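PDB 2CWY: hypothetical protein TTHA0068 from Thermus thermophilus, which is of unknown function but belongs to the DUF309 family and folds as a small all-alpha protein. Local coordinates for residues 71-74 and 75-78. Residues are numbered along the deposited sequence; the frame is centred on the assembly and turned at random.
Sequences GLPC and PLMG
Leu-72 and Pro-73 meet Leu-76 in a local apolar contact round a type VIb turn, with cis-Pro-75 in its third position, in the loop that leads from helix 59-69 to helix 81-92. The peptide bond between Cys-74 and Pro-75 is cis, which holds the CA atoms of these two residues 2.9 Å apart and bends the chain sharply. No hydrogen bond joins 71-74 to 75-78, as is usual for a type VIb turn. Leu-76 reaches back across the turn with both branches. Its CD2 lies 4.1 Å from CD1 of Leu-72, and nearly as close to the other methyl of that residue, the two leucine side chains crossing at about a right angle. Its CD1 touches the ring of Pro-73 at CG, 4.0 Å away. With CG anti to the backbone N (chi1 -175°), the fork of Leu-76 is carried out to both partners, while its CB passes 3.6 Å from the carbonyl O of Pro-73. That oxygen accepts a hydrogen bond from NE1 of Trp-81, which ties the inner side of the turn to the start of helix 81-92. On the chain before the cis bond, the Cys-74 side chain also touches Trp-81 and Arg-82, and its SG is satisfied by a hydrogen bond elsewhere in the structure. Leu-72 is buried, packed on Glu-34 and Arg-37 of helix 33-53 as well as on Trp-81, whereas the two prolines remain exposed. The turn thus lies at the surface, bridging helix 33-53 and the first residues of helix 81-92.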
# COMPACT_ATOMS: atom_id res chain seq x y z
N GLY A 71 0.68 14.45 0.43
CA GLY A 71 1.57 15.34 1.16
C GLY A 71 2.80 14.70 1.79
O GLY A 71 3.62 15.40 2.39
N LEU A 72 2.93 13.39 1.67
CA LEU A 72 4.10 12.73 2.25
C LEU A 72 5.31 12.93 1.35
O LEU A 72 5.18 13.12 0.14
CB LEU A 72 3.86 11.22 2.39
CG LEU A 72 2.88 10.69 3.43
CD1 LEU A 72 2.84 9.16 3.33
CD2 LEU A 72 3.32 11.12 4.85
N PRO A 73 6.51 12.93 1.94
CA PRO A 73 7.68 13.09 1.08
C PRO A 73 7.87 11.75 0.37
O PRO A 73 7.34 10.74 0.82
CB PRO A 73 8.80 13.40 2.07
CG PRO A 73 8.36 12.73 3.33
CD PRO A 73 6.89 13.02 3.37
N CYS A 74 8.59 11.75 -0.76
CA CYS A 74 8.84 10.50 -1.49
C CYS A 74 10.28 10.53 -2.01
O CYS A 74 10.71 11.51 -2.60
CB CYS A 74 7.87 10.34 -2.67
SG CYS A 74 7.96 8.73 -3.54
N PRO A 75 11.04 9.44 -1.79
CA PRO A 75 10.57 8.25 -1.08
C PRO A 75 10.45 8.46 0.42
O PRO A 75 10.83 9.51 0.96
CB PRO A 75 11.62 7.21 -1.43
CG PRO A 75 12.88 8.03 -1.53
CD PRO A 75 12.40 9.23 -2.33
N LEU A 76 9.90 7.46 1.10
CA LEU A 76 9.75 7.49 2.55
C LEU A 76 9.92 6.05 3.01
O LEU A 76 9.37 5.12 2.40
CB LEU A 76 8.37 8.03 2.94
CG LEU A 76 8.13 8.21 4.44
CD1 LEU A 76 9.13 9.22 5.00
CD2 LEU A 76 6.71 8.68 4.67
N MSE A 77 10.70 5.87 4.07
CA MSE A 77 10.97 4.55 4.63
C MSE A 77 11.69 3.65 3.63
O MSE A 77 11.68 2.43 3.77
CB MSE A 77 9.67 3.86 5.07
CG MSE A 77 8.90 4.58 6.15
SE MSE A 77 7.55 3.40 6.94
CE MSE A 77 8.72 2.37 8.08
N GLY A 78 12.31 4.26 2.62
CA GLY A 78 13.03 3.50 1.60
C GLY A 78 12.14 3.01 0.47
O GLY A 78 12.57 2.17 -0.33